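Local coordinates for transferrin binding protein B (Actinobacillus suis, PDB 3PQU), which probably binds host transferrin at the bacterial outer membrane as a surface lipoprotein receptor, an early step in taking iron from the host, at residues Gln22-Lys27 against Ala564-Glu569; Gly174-Thr179 against Val227-Glu232; Ser245-Gly250 against Val260-Ser265; Lys476-Lys481 against Ala496-Asn501. All coordinates share one frame; numbering follows the deposited sequence.

Contact 1: Gln22-Lys27 against Ala564-Glu569; sequences QDEETK and AKRQIE
Glu24 and Arg566 form a salt bridge where an N-terminal segment crosses the last strand of the chain. The arginine meets the carboxylate side-on: Arg566 NE gives a bond to Glu24 OE1 (3.0 Å) that lies in the guanidinium plane but reaches the oxygen from above the carboxylate, while Arg566 NH2 reaches the syn lone pair of Glu24 OE2 (2.9 Å). The two flat groups are turned 67° against each other, so this is a twisted pairing rather than a coplanar one. Glu24 holds CG between its backbone N and carbonyl carbon (chi1 75°), then runs out fully extended, a reach that suits glutamate to a guanidinium at this distance. The long, bent side chain of Arg566 leaves NH1 for Thr541 O.

Gln567 folds back at chi2 (-67°), which brings its amide beside Asp23. Glutamine fits because its amide both donates and accepts: NE2 serves Asp23 OD1 on the anti side at 2.9 Å and Lys565 O at 2.7 Å, while Arg461 holds OE1, fixing the amide's rotation. The aliphatic part of Lys565 crosses Asp23 at about a right angle, CD lying 3.7 Å from Asp23 CG, and its ammonium goes on to Asn396 O. Ile568 CG2 also packs on Glu24 CB (3.3 Å).

The backbone joins in through Ile568 N to Gln22 O (2.7 Å) and Glu24 N to Arg566 O. With Asp23 opposite Gln567 as a non-hydrogen-bonded pair, the arrangement resembles a short, irregular antiparallel addition of the N-terminal segment to strand 557-568 of the C-lobe beta barrel.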
loop_
_atom_site.group_PDB
_atom_site.type_symbol
_atom_site.label_atom_id
_atom_site.label_comp_id
_atom_site.label_asym_id
_atom_site.label_seq_id
_atom_site.Cartn_x
_atom_site.Cartn_y
_atom_site.Cartn_z
ATOM N N GLN A 22 36.678 -2.134 -2.852
ATOM C CA GLN A 22 35.868 -3.044 -3.653
ATOM C C GLN A 22 34.545 -3.299 -2.943
ATOM O O GLN A 22 34.521 -3.482 -1.725
ATOM C CB GLN A 22 36.614 -4.365 -3.816
ATOM C CG GLN A 22 36.315 -5.139 -5.077
ATOM C CD GLN A 22 37.192 -6.375 -5.194
ATOM O OE1 GLN A 22 37.412 -7.085 -4.211
ATOM N NE2 GLN A 22 37.704 -6.632 -6.396
ATOM N N ASP A 23 33.447 -3.307 -3.697
ATOM C CA ASP A 23 32.138 -3.621 -3.127
ATOM C C ASP A 23 32.229 -4.855 -2.230
ATOM O O ASP A 23 32.871 -5.841 -2.592
ATOM C CB ASP A 23 31.121 -3.907 -4.237
ATOM C CG ASP A 23 30.785 -2.682 -5.079
ATOM O OD1 ASP A 23 31.202 -1.558 -4.723
ATOM O OD2 ASP A 23 30.086 -2.857 -6.102
ATOM N N GLU A 24 31.584 -4.819 -1.070
ATOM C CA GLU A 24 31.558 -6.002 -0.216
ATOM C C GLU A 24 30.705 -7.071 -0.877
ATOM O O GLU A 24 29.748 -6.756 -1.584
ATOM C CB GLU A 24 31.039 -5.687 1.200
ATOM C CG GLU A 24 29.541 -5.461 1.326
ATOM C CD GLU A 24 29.136 -5.151 2.759
ATOM O OE1 GLU A 24 30.032 -5.091 3.627
ATOM O OE2 GLU A 24 27.927 -4.971 3.020
ATOM N N GLU A 25 31.058 -8.335 -0.661
ATOM C CA GLU A 25 30.263 -9.435 -1.185
ATOM C C GLU A 25 29.006 -9.582 -0.343
ATOM O O GLU A 25 29.055 -9.485 0.884
ATOM C CB GLU A 25 31.053 -10.745 -1.186
ATOM C CG GLU A 25 31.035 -11.486 0.142
ATOM C CD GLU A 25 31.417 -12.948 -0.000
ATOM O OE1 GLU A 25 30.824 -13.788 0.709
ATOM O OE2 GLU A 25 32.302 -13.259 -0.826
ATOM N N THR A 26 27.878 -9.805 -1.005
ATOM C CA THR A 26 26.605 -9.922 -0.311
ATOM C C THR A 26 25.761 -11.037 -0.910
ATOM O O THR A 26 25.733 -11.218 -2.127
ATOM C CB THR A 26 25.812 -8.602 -0.374
ATOM O OG1 THR A 26 25.626 -8.222 -1.743
ATOM C CG2 THR A 26 26.558 -7.492 0.360
ATOM N N LYS A 27 25.084 -11.793 -0.051
ATOM C CA LYS A 27 24.150 -12.809 -0.513
ATOM C C LYS A 27 22.940 -12.095 -1.099
ATOM O O LYS A 27 22.221 -11.394 -0.385
ATOM C CB LYS A 27 23.730 -13.722 0.641
ATOM C CG LYS A 27 22.927 -14.947 0.216
ATOM C CD LYS A 27 22.363 -15.689 1.423
ATOM C CE LYS A 27 21.532 -16.895 1.000
ATOM N NZ LYS A 27 20.425 -16.517 0.080
ATOM N N ALA A 564 24.962 4.495 -2.597
ATOM C CA ALA A 564 26.306 3.932 -2.534
ATOM C C ALA A 564 26.397 2.627 -1.743
ATOM O O ALA A 564 25.593 2.352 -0.845
ATOM C CB ALA A 564 27.318 4.961 -2.004
ATOM N N LYS A 565 27.404 1.831 -2.088
ATOM C CA LYS A 565 27.611 0.523 -1.484
ATOM C C LYS A 565 28.883 0.493 -0.633
ATOM O O LYS A 565 29.903 1.090 -0.993
ATOM C CB LYS A 565 27.695 -0.549 -2.569
ATOM C CG LYS A 565 27.453 -1.953 -2.056
ATOM C CD LYS A 565 27.686 -2.990 -3.134
ATOM C CE LYS A 565 27.267 -4.375 -2.657
ATOM N NZ LYS A 565 25.794 -4.477 -2.416
ATOM N N ARG A 566 28.816 -0.217 0.490
ATOM C CA ARG A 566 29.946 -0.322 1.407
ATOM C C ARG A 566 31.085 -1.132 0.780
ATOM O O ARG A 566 30.841 -2.098 0.067
ATOM C CB ARG A 566 29.494 -0.967 2.717
ATOM C CG ARG A 566 30.543 -0.947 3.809
ATOM C CD ARG A 566 29.918 -1.282 5.150
ATOM N NE ARG A 566 29.223 -2.566 5.112
ATOM C CZ ARG A 566 28.169 -2.868 5.862
ATOM N NH1 ARG A 566 27.675 -1.971 6.708
ATOM N NH2 ARG A 566 27.608 -4.067 5.770
ATOM N N GLN A 567 32.328 -0.758 1.057
ATOM C CA GLN A 567 33.470 -1.442 0.450
ATOM C C GLN A 567 34.208 -2.333 1.444
ATOM O O GLN A 567 34.014 -2.219 2.656
ATOM C CB GLN A 567 34.445 -0.415 -0.125
ATOM C CG GLN A 567 33.785 0.624 -1.006
ATOM C CD GLN A 567 33.238 0.025 -2.289
ATOM O OE1 GLN A 567 34.000 -0.374 -3.169
ATOM N NE2 GLN A 567 31.912 -0.040 -2.399
ATOM N N ILE A 568 35.050 -3.220 0.924
ATOM C CA ILE A 568 35.937 -4.022 1.760
ATOM C C ILE A 568 37.384 -3.802 1.360
ATOM O O ILE A 568 37.671 -3.173 0.336
ATOM C CB ILE A 568 35.662 -5.538 1.643
ATOM C CG1 ILE A 568 36.075 -6.048 0.260
ATOM C CG2 ILE A 568 34.208 -5.856 1.960
ATOM C CD1 ILE A 568 36.028 -7.554 0.127
ATOM N N GLU A 569 38.283 -4.341 2.177
ATOM C CA GLU A 569 39.715 -4.315 1.910
ATOM C C GLU A 569 40.282 -2.900 2.014
ATOM O O GLU A 569 41.173 -2.516 1.258
ATOM C CB GLU A 569 40.030 -4.924 0.539
ATOM C CG GLU A 569 41.459 -5.440 0.455
ATOM C CD GLU A 569 41.973 -5.537 -0.961
ATOM O OE1 GLU A 569 41.177 -5.319 -1.900
ATOM O OE2 GLU A 569 43.179 -5.827 -1.131
HETATM O O HOH W 1 32.790 -3.711 4.846
HETATM O O HOH W 2 26.526 -4.500 0.922
#

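Contact 2: Gly174-Thr179 against Val227-Glu232; sequences GTWDFT and VAHSSE
His229 lies between two aromatic rings of strand 170-183 and meets each in a different way. Toward Trp176 it turns an edge: the imidazole and the five-membered ring of the indole stand at 78° in a T-shaped pair. Its CB sits over the same indole in a CH-pi contact, 3.6 Å from the five-membered ring centroid. Toward Phe178 the roles reverse, for Phe178 points its edge at the imidazole face, CE2 lying 3.7 Å from His229 NE2 with the planes at 84°. Histidine suits this place because it can stack and still bond at both nitrogens: NE2 reaches Asp207, and ND1 shares a water with Asp177 OD2.

Trp176 holds CG between its own N and carbonyl carbon (chi1 62°), which brings the indole face against His229 CB, and its NE1 bonds to Tyr247 O. Ser231, small enough to sit against Gly174, gives its hydroxyl to Thr175 O (3.0 Å). Paired backbone bonds join Gly174 and Ser231, and Trp176 N reaches His229 O (3.1 Å).

Strand 170-183 is flanked by 229-236 and 318-326 in the antiparallel sheet of the N-lobe barrel; Phe322 packs on Trp176 from the second, and Leu246 of strand 241-249 touches the same indole.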
loop_
_atom_site.group_PDB
_atom_site.type_symbol
_atom_site.label_atom_id
_atom_site.label_comp_id
_atom_site.label_asym_id
_atom_site.label_seq_id
_atom_site.Cartn_x
_atom_site.Cartn_y
_atom_site.Cartn_z
ATOM N N GLY A 174 -11.691 -2.348 15.354
ATOM C CA GLY A 174 -12.455 -1.917 14.191
ATOM C C GLY A 174 -13.590 -2.863 13.805
ATOM O O GLY A 174 -14.290 -3.418 14.649
ATOM N N THR A 175 -13.759 -3.063 12.509
ATOM C CA THR A 175 -14.867 -3.855 12.009
ATOM C C THR A 175 -14.364 -4.930 11.056
ATOM O O THR A 175 -13.169 -5.015 10.763
ATOM C CB THR A 175 -15.857 -2.974 11.207
ATOM O OG1 THR A 175 -15.159 -2.348 10.124
ATOM C CG2 THR A 175 -16.498 -1.898 12.103
ATOM N N TRP A 176 -15.293 -5.761 10.597
ATOM C CA TRP A 176 -15.061 -6.609 9.432
ATOM C C TRP A 176 -16.374 -6.690 8.678
ATOM O O TRP A 176 -17.413 -6.311 9.212
ATOM C CB TRP A 176 -14.511 -8.006 9.812
ATOM C CG TRP A 176 -15.421 -8.854 10.661
ATOM C CD1 TRP A 176 -15.802 -8.624 11.976
ATOM C CD2 TRP A 176 -16.022 -10.099 10.287
ATOM N NE1 TRP A 176 -16.615 -9.650 12.417
ATOM C CE2 TRP A 176 -16.762 -10.564 11.404
ATOM C CE3 TRP A 176 -15.980 -10.884 9.126
ATOM C CZ2 TRP A 176 -17.480 -11.759 11.376
ATOM C CZ3 TRP A 176 -16.690 -12.079 9.102
ATOM C CH2 TRP A 176 -17.433 -12.501 10.223
ATOM N N ASP A 177 -16.315 -7.169 7.435
ATOM C CA ASP A 177 -17.494 -7.281 6.555
ATOM C C ASP A 177 -17.250 -8.405 5.546
ATOM O O ASP A 177 -16.111 -8.823 5.352
ATOM C CB ASP A 177 -17.736 -5.973 5.801
ATOM C CG ASP A 177 -18.317 -4.895 6.686
ATOM O OD1 ASP A 177 -17.583 -3.962 7.073
ATOM O OD2 ASP A 177 -19.510 -5.000 7.009
ATOM N N PHE A 178 -18.310 -8.892 4.908
ATOM C CA PHE A 178 -18.184 -10.077 4.063
ATOM C C PHE A 178 -19.326 -10.251 3.073
ATOM O O PHE A 178 -20.406 -9.701 3.258
ATOM C CB PHE A 178 -18.121 -11.329 4.959
ATOM C CG PHE A 178 -19.380 -11.544 5.798
ATOM C CD1 PHE A 178 -20.468 -12.244 5.276
ATOM C CD2 PHE A 178 -19.478 -11.024 7.085
ATOM C CE1 PHE A 178 -21.655 -12.436 6.013
ATOM C CE2 PHE A 178 -20.649 -11.233 7.853
ATOM C CZ PHE A 178 -21.745 -11.938 7.305
ATOM N N THR A 179 -19.074 -11.043 2.033
ATOM C CA THR A 179 -20.121 -11.609 1.204
ATOM C C THR A 179 -19.789 -13.088 1.002
ATOM O O THR A 179 -18.615 -13.450 0.874
ATOM C CB THR A 179 -20.246 -10.926 -0.188
ATOM O OG1 THR A 179 -21.290 -11.565 -0.931
ATOM C CG2 THR A 179 -18.943 -11.040 -1.010
ATOM N N VAL A 227 -21.344 -3.868 18.626
ATOM C CA VAL A 227 -22.072 -3.426 17.437
ATOM C C VAL A 227 -21.693 -4.251 16.185
ATOM O O VAL A 227 -20.505 -4.495 15.916
ATOM C CB VAL A 227 -21.821 -1.921 17.155
ATOM C CG1 VAL A 227 -22.494 -1.507 15.841
ATOM C CG2 VAL A 227 -22.347 -1.054 18.306
ATOM N N ALA A 228 -22.706 -4.685 15.436
ATOM C CA ALA A 228 -22.509 -5.357 14.151
ATOM C C ALA A 228 -21.353 -6.354 14.159
ATOM O O ALA A 228 -21.325 -7.272 14.964
ATOM C CB ALA A 228 -22.316 -4.329 13.013
ATOM N N HIS A 229 -20.414 -6.166 13.235
ATOM C CA HIS A 229 -19.286 -7.076 13.096
ATOM C C HIS A 229 -17.997 -6.374 13.517
ATOM O O HIS A 229 -17.471 -5.497 12.810
ATOM C CB HIS A 229 -19.183 -7.598 11.658
ATOM C CG HIS A 229 -20.467 -8.177 11.147
ATOM N ND1 HIS A 229 -21.385 -7.438 10.426
ATOM C CD2 HIS A 229 -20.997 -9.417 11.279
ATOM C CE1 HIS A 229 -22.429 -8.201 10.138
ATOM N NE2 HIS A 229 -22.220 -9.403 10.649
ATOM N N SER A 230 -17.489 -6.771 14.677
ATOM C CA SER A 230 -16.351 -6.076 15.267
ATOM C C SER A 230 -15.078 -6.902 15.136
ATOM O O SER A 230 -15.104 -8.138 15.070
ATOM C CB SER A 230 -16.636 -5.733 16.741
ATOM O OG SER A 230 -16.839 -6.918 17.491
ATOM N N SER A 231 -13.948 -6.204 15.092
ATOM C CA SER A 231 -12.667 -6.868 14.965
ATOM C C SER A 231 -11.721 -6.353 16.035
ATOM O O SER A 231 -11.806 -5.194 16.458
ATOM C CB SER A 231 -12.074 -6.633 13.570
ATOM O OG SER A 231 -11.717 -5.279 13.364
ATOM N N GLU A 232 -10.812 -7.212 16.469
ATOM C CA GLU A 232 -9.743 -6.771 17.348
ATOM C C GLU A 232 -8.442 -7.472 16.982
ATOM O O GLU A 232 -8.437 -8.670 16.691
ATOM C CB GLU A 232 -10.098 -7.009 18.816
ATOM C CG GLU A 232 -9.074 -6.368 19.758
ATOM C CD GLU A 232 -9.511 -6.356 21.218
ATOM O OE1 GLU A 232 -10.735 -6.364 21.491
ATOM O OE2 GLU A 232 -8.616 -6.326 22.092
HETATM O O HOH W 3 -20.723 -4.802 9.407
#

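Contact 3: Ser245-Gly250 against Val260-Ser265; sequences SLYRNG and VTKRYS
Lys262 runs obliquely alongside the ring of Tyr247, and its side chain can be followed atom by atom. CB meets the ring at CE1 (3.8 Å), and CG passes close to the backbone O of Leu246. CD lies near Ser245 OG; the bend at chi3 (-58°) then turns CE toward both Ser245 OG and Tyr247 OH, each 3.7 Å from it. NZ donates to a water at 2.6 Å that also bonds the hydroxyls of Ser245 and Ser265. A lysine fits here because its methylenes can pack against a tyrosine while its ammonium reaches the serine hydroxyls through the water, with Glu282 nearby.

Val260 extends the same face, its CG1 packing on Asn249 OD1 (3.5 Å), while Asn249 ND2 bonds Ala228 O and Ser230 OG. On the face of Leu246 and Tyr264, Leu246 CD1 touches Tyr264 CB. Arg248 and Arg263 run side by side, with Arg248 NE 4.1 Å from Arg263 NH2; Asp207, in a salt bridge to Arg248, probably offsets this closeness, and Arg263 makes a cation-pi contact with Phe289.

Leu246 O accepts from Arg263 N (2.8 Å) and weakly from Tyr264 N, the pattern of a classic beta bulge that shifts the register by one residue. Beyond it Arg248 and Thr261 exchange two backbone bonds. This hairpin of strands 241-249 and 260-271 lies in the N-lobe barrel between strand 229-236 on one side and strand 274-281 on the other.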
loop_
_atom_site.group_PDB
_atom_site.type_symbol
_atom_site.label_atom_id
_atom_site.label_comp_id
_atom_site.label_asym_id
_atom_site.label_seq_id
_atom_site.Cartn_x
_atom_site.Cartn_y
_atom_site.Cartn_z
ATOM N N SER A 245 -9.144 -11.384 16.250
ATOM C CA SER A 245 -10.424 -12.058 16.417
ATOM C C SER A 245 -11.507 -11.283 15.674
ATOM O O SER A 245 -11.505 -10.050 15.674
ATOM C CB SER A 245 -10.768 -12.103 17.918
ATOM O OG SER A 245 -9.894 -12.975 18.602
ATOM N N LEU A 246 -12.443 -11.993 15.061
ATOM C CA LEU A 246 -13.588 -11.338 14.435
ATOM C C LEU A 246 -14.869 -11.843 15.065
ATOM O O LEU A 246 -15.077 -13.059 15.152
ATOM C CB LEU A 246 -13.619 -11.614 12.923
ATOM C CG LEU A 246 -12.294 -11.410 12.165
ATOM C CD1 LEU A 246 -12.483 -11.760 10.686
ATOM C CD2 LEU A 246 -11.824 -9.982 12.306
ATOM N N TYR A 247 -15.736 -10.906 15.460
ATOM C CA TYR A 247 -16.931 -11.213 16.238
ATOM C C TYR A 247 -18.215 -10.814 15.523
ATOM O O TYR A 247 -18.239 -9.832 14.776
ATOM C CB TYR A 247 -16.898 -10.454 17.574
ATOM C CG TYR A 247 -15.754 -10.824 18.480
ATOM C CD1 TYR A 247 -15.886 -11.863 19.401
ATOM C CD2 TYR A 247 -14.553 -10.114 18.448
ATOM C CE1 TYR A 247 -14.834 -12.211 20.255
ATOM C CE2 TYR A 247 -13.502 -10.444 19.302
ATOM C CZ TYR A 247 -13.650 -11.491 20.201
ATOM O OH TYR A 247 -12.614 -11.817 21.046
ATOM N N ARG A 248 -19.279 -11.570 15.776
ATOM C CA ARG A 248 -20.630 -11.200 15.350
ATOM C C ARG A 248 -21.408 -10.803 16.594
ATOM O O ARG A 248 -21.524 -11.580 17.559
ATOM C CB ARG A 248 -21.324 -12.371 14.627
ATOM C CG ARG A 248 -22.772 -12.097 14.153
ATOM C CD ARG A 248 -23.496 -13.403 13.779
ATOM N NE ARG A 248 -24.812 -13.190 13.171
ATOM C CZ ARG A 248 -25.961 -13.192 13.850
ATOM N NH1 ARG A 248 -25.963 -13.387 15.157
ATOM N NH2 ARG A 248 -27.113 -13.002 13.222
ATOM N N ASN A 249 -21.928 -9.583 16.587
ATOM C CA ASN A 249 -22.656 -9.062 17.746
ATOM C C ASN A 249 -24.152 -9.047 17.469
ATOM O O ASN A 249 -24.645 -8.159 16.776
ATOM C CB ASN A 249 -22.145 -7.656 18.074
ATOM C CG ASN A 249 -20.664 -7.651 18.372
ATOM O OD1 ASN A 249 -20.237 -8.186 19.390
ATOM N ND2 ASN A 249 -19.869 -7.082 17.474
ATOM N N GLY A 250 -24.861 -10.036 18.002
ATOM C CA GLY A 250 -26.254 -10.260 17.660
ATOM C C GLY A 250 -27.222 -9.129 17.953
ATOM O O GLY A 250 -26.923 -8.177 18.680
ATOM N N VAL A 260 -22.988 -12.632 21.551
ATOM C CA VAL A 260 -21.737 -12.260 20.908
ATOM C C VAL A 260 -20.944 -13.530 20.582
ATOM O O VAL A 260 -20.598 -14.284 21.489
ATOM C CB VAL A 260 -20.909 -11.358 21.830
ATOM C CG1 VAL A 260 -19.541 -11.056 21.185
ATOM C CG2 VAL A 260 -21.670 -10.076 22.135
ATOM N N THR A 261 -20.678 -13.793 19.300
ATOM C CA THR A 261 -19.929 -14.999 18.962
ATOM C C THR A 261 -18.679 -14.705 18.157
ATOM O O THR A 261 -18.695 -13.880 17.255
ATOM C CB THR A 261 -20.794 -16.058 18.235
ATOM O OG1 THR A 261 -21.427 -15.465 17.101
ATOM C CG2 THR A 261 -21.859 -16.611 19.167
ATOM N N LYS A 262 -17.585 -15.373 18.507
ATOM C CA LYS A 262 -16.368 -15.253 17.727
ATOM C C LYS A 262 -16.486 -16.154 16.500
ATOM O O LYS A 262 -16.676 -17.360 16.624
ATOM C CB LYS A 262 -15.131 -15.626 18.549
ATOM C CG LYS A 262 -13.833 -15.393 17.775
ATOM C CD LYS A 262 -12.611 -15.966 18.499
ATOM C CE LYS A 262 -12.457 -15.371 19.877
ATOM N NZ LYS A 262 -11.162 -15.776 20.530
ATOM N N ARG A 263 -16.376 -15.551 15.319
ATOM C CA ARG A 263 -16.447 -16.277 14.051
ATOM C C ARG A 263 -15.060 -16.717 13.554
ATOM O O ARG A 263 -14.927 -17.750 12.903
ATOM C CB ARG A 263 -17.070 -15.394 12.972
ATOM C CG ARG A 263 -18.536 -15.104 13.159
ATOM C CD ARG A 263 -19.355 -16.323 12.803
ATOM N NE ARG A 263 -20.609 -15.955 12.154
ATOM C CZ ARG A 263 -21.652 -16.767 12.043
ATOM N NH1 ARG A 263 -21.593 -17.994 12.544
ATOM N NH2 ARG A 263 -22.757 -16.347 11.447
ATOM N N TYR A 264 -14.033 -15.919 13.840
ATOM C CA TYR A 264 -12.687 -16.204 13.318
ATOM C C TYR A 264 -11.573 -15.800 14.272
ATOM O O TYR A 264 -11.706 -14.820 15.018
ATOM C CB TYR A 264 -12.459 -15.447 12.010
ATOM C CG TYR A 264 -13.061 -16.060 10.780
ATOM C CD1 TYR A 264 -12.459 -17.157 10.153
ATOM C CD2 TYR A 264 -14.218 -15.524 10.216
ATOM C CE1 TYR A 264 -13.026 -17.719 9.015
ATOM C CE2 TYR A 264 -14.772 -16.059 9.097
ATOM C CZ TYR A 264 -14.176 -17.155 8.487
ATOM O OH TYR A 264 -14.747 -17.666 7.354
ATOM N N SER A 265 -10.480 -16.560 14.232
ATOM C CA SER A 265 -9.194 -16.154 14.815
ATOM C C SER A 265 -8.246 -15.867 13.662
ATOM O O SER A 265 -8.272 -16.544 12.640
ATOM C CB SER A 265 -8.548 -17.270 15.687
ATOM O OG SER A 265 -9.323 -17.573 16.835
HETATM O O HOH W 4 -8.987 -15.577 19.079
HETATM O O HOH W 5 -23.919 -13.629 17.376
#

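Contact 4: Lys476-Lys481 against Ala496-Asn501; sequences KKVNGK and ATINGN
Val478 and Ile498 carry the apolar part of this hairpin contact. Their side chains cross at about a right angle, and Val478 CG2 presses on Ile498 CG1 at 3.5 Å, tighter than an ordinary van der Waals contact. Ile498 places CG1 anti to its carbonyl carbon (chi1 -57°), which sends that branch to the valine and leaves CG2 for Lys476. Ala496, on the same face as Val478, is small enough to sit opposite the branched valine. Val478 and Ile498, both buried, suit the extended backbone with their beta branches and give their methyl groups an apolar setting beside Phe537.

The lysines add contacts through their aliphatic parts. Lys476 crosses Ile498 at about a right angle, bending at chi2 (-60°) to lay CD 3.9 Å from Ile498 CG2. Lys477, on the face of Thr497, bends at chi2 and chi3 to bring its CE to 3.0 Å from Ala496 O, a close carbon-oxygen approach and not a bond from the ammonium. Long flexible chains are well suited to this more open border, where Thr497 CG2 also approaches Lys476 O.

Backbone hydrogen bonds supply the polar part. Val478 N reaches Ala496 O (3.3 Å), and Ala496 N returns a bond to Val478 O (3.1 Å), making this an antiparallel hydrogen-bonded pair. Further along, Ile498 N donates to Lys476 O at 3.3 Å. Lys476 and Lys477 also form a G1 bulge opposite Asn472.

In the C-lobe barrel, strand 477-482 pairs with 467-472 and strand 492-499 with 502-508, while Phe537 of strand 531-538 packs against both Val478 and Ile498.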
loop_
_atom_site.group_PDB
_atom_site.type_symbol
_atom_site.label_atom_id
_atom_site.label_comp_id
_atom_site.label_asym_id
_atom_site.label_seq_id
_atom_site.Cartn_x
_atom_site.Cartn_y
_atom_site.Cartn_z
ATOM N N LYS A 476 29.104 8.326 15.055
ATOM C CA LYS A 476 27.859 8.601 14.340
ATOM C C LYS A 476 27.964 9.739 13.329
ATOM O O LYS A 476 27.222 10.719 13.405
ATOM C CB LYS A 476 26.727 8.881 15.331
ATOM C CG LYS A 476 26.406 7.709 16.239
ATOM C CD LYS A 476 25.982 6.496 15.425
ATOM C CE LYS A 476 25.724 5.294 16.318
ATOM N NZ LYS A 476 24.624 5.554 17.288
ATOM N N LYS A 477 28.879 9.602 12.377
ATOM C CA LYS A 477 29.058 10.632 11.361
ATOM C C LYS A 477 29.134 10.081 9.943
ATOM O O LYS A 477 29.726 9.030 9.689
ATOM C CB LYS A 477 30.298 11.474 11.658
ATOM C CG LYS A 477 30.136 12.405 12.849
ATOM C CD LYS A 477 30.210 13.869 12.426
ATOM C CE LYS A 477 28.968 14.310 11.671
ATOM N NZ LYS A 477 29.081 15.714 11.174
ATOM N N VAL A 478 28.516 10.808 9.024
ATOM C CA VAL A 478 28.605 10.500 7.609
ATOM C C VAL A 478 29.189 11.713 6.897
ATOM O O VAL A 478 28.713 12.835 7.078
ATOM C CB VAL A 478 27.221 10.171 7.018
ATOM C CG1 VAL A 478 27.329 9.884 5.524
ATOM C CG2 VAL A 478 26.599 8.990 7.751
ATOM N N ASN A 479 30.238 11.492 6.112
ATOM C CA ASN A 479 30.805 12.557 5.295
ATOM C C ASN A 479 30.905 12.123 3.849
ATOM O O ASN A 479 31.385 11.030 3.548
ATOM C CB ASN A 479 32.165 12.985 5.834
ATOM C CG ASN A 479 32.077 13.476 7.257
ATOM O OD1 ASN A 479 31.784 14.647 7.501
ATOM N ND2 ASN A 479 32.299 12.575 8.210
ATOM N N GLY A 480 30.443 12.981 2.953
ATOM C CA GLY A 480 30.262 12.569 1.579
ATOM C C GLY A 480 30.864 13.521 0.577
ATOM O O GLY A 480 30.983 14.717 0.823
ATOM N N LYS A 481 31.243 12.970 -0.566
ATOM C CA LYS A 481 31.747 13.756 -1.674
ATOM C C LYS A 481 31.008 13.317 -2.930
ATOM O O LYS A 481 30.898 12.126 -3.199
ATOM C CB LYS A 481 33.256 13.541 -1.835
ATOM C CG LYS A 481 34.083 13.923 -0.607
ATOM C CD LYS A 481 35.569 13.683 -0.838
ATOM C CE LYS A 481 36.406 14.326 0.265
ATOM N NZ LYS A 481 37.874 14.209 0.021
ATOM N N ALA A 496 26.679 15.084 7.620
ATOM C CA ALA A 496 25.439 14.620 8.227
ATOM C C ALA A 496 25.663 13.845 9.515
ATOM O O ALA A 496 26.782 13.462 9.848
ATOM C CB ALA A 496 24.639 13.781 7.230
ATOM N N THR A 497 24.576 13.616 10.236
ATOM C CA THR A 497 24.640 12.886 11.485
ATOM C C THR A 497 23.762 11.642 11.427
ATOM O O THR A 497 22.608 11.690 10.988
ATOM C CB THR A 497 24.214 13.769 12.667
ATOM O OG1 THR A 497 25.115 14.878 12.783
ATOM C CG2 THR A 497 24.230 12.969 13.957
ATOM N N ILE A 498 24.323 10.523 11.868
ATOM C CA ILE A 498 23.577 9.280 11.952
ATOM C C ILE A 498 22.658 9.286 13.163
ATOM O O ILE A 498 23.109 9.385 14.303
ATOM C CB ILE A 498 24.517 8.074 12.092
ATOM C CG1 ILE A 498 25.506 8.021 10.926
ATOM C CG2 ILE A 498 23.711 6.789 12.209
ATOM C CD1 ILE A 498 26.458 6.853 10.992
ATOM N N ASN A 499 21.362 9.186 12.911
ATOM C CA ASN A 499 20.401 9.001 13.980
ATOM C C ASN A 499 19.475 7.857 13.599
ATOM O O ASN A 499 18.770 7.931 12.589
ATOM C CB ASN A 499 19.608 10.285 14.225
ATOM C CG ASN A 499 18.767 10.217 15.484
ATOM O OD1 ASN A 499 19.206 9.702 16.512
ATOM N ND2 ASN A 499 17.548 10.738 15.409
ATOM N N GLY A 500 19.501 6.790 14.395
ATOM C CA GLY A 500 18.712 5.602 14.120
ATOM C C GLY A 500 19.252 4.804 12.945
ATOM O O GLY A 500 20.410 4.390 12.940
ATOM N N ASN A 501 18.407 4.573 11.944
ATOM C CA ASN A 501 18.841 3.873 10.745
ATOM C C ASN A 501 18.889 4.799 9.538
ATOM O O ASN A 501 18.835 4.342 8.398
ATOM C CB ASN A 501 17.950 2.672 10.462
ATOM C CG ASN A 501 16.478 3.032 10.447
ATOM O OD1 ASN A 501 16.120 4.206 10.457
ATOM N ND2 ASN A 501 15.618 2.020 10.425
#

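How the contacts relate
The four contacts fall into two groups at opposite ends of an elongated chain. Contacts 2 and 3 share the N-lobe barrel sheet, their centres about 8 Å apart; neighbouring strands 229-236 and 241-249 link them, with Ser230 O 2.9 Å from Tyr247 N in a probable hydrogen bond. Contacts 1 and 4 reach the C-lobe barrel sheet, with centres about 18 Å apart and no touch. Centres of contacts 2 and 4 are about 46 Å apart. Along the chain, contacts 2, 3 and 4 follow in series, all between the two segments of contact 1, which thus brings a segment from the start of the chain onto the barrel that ends it.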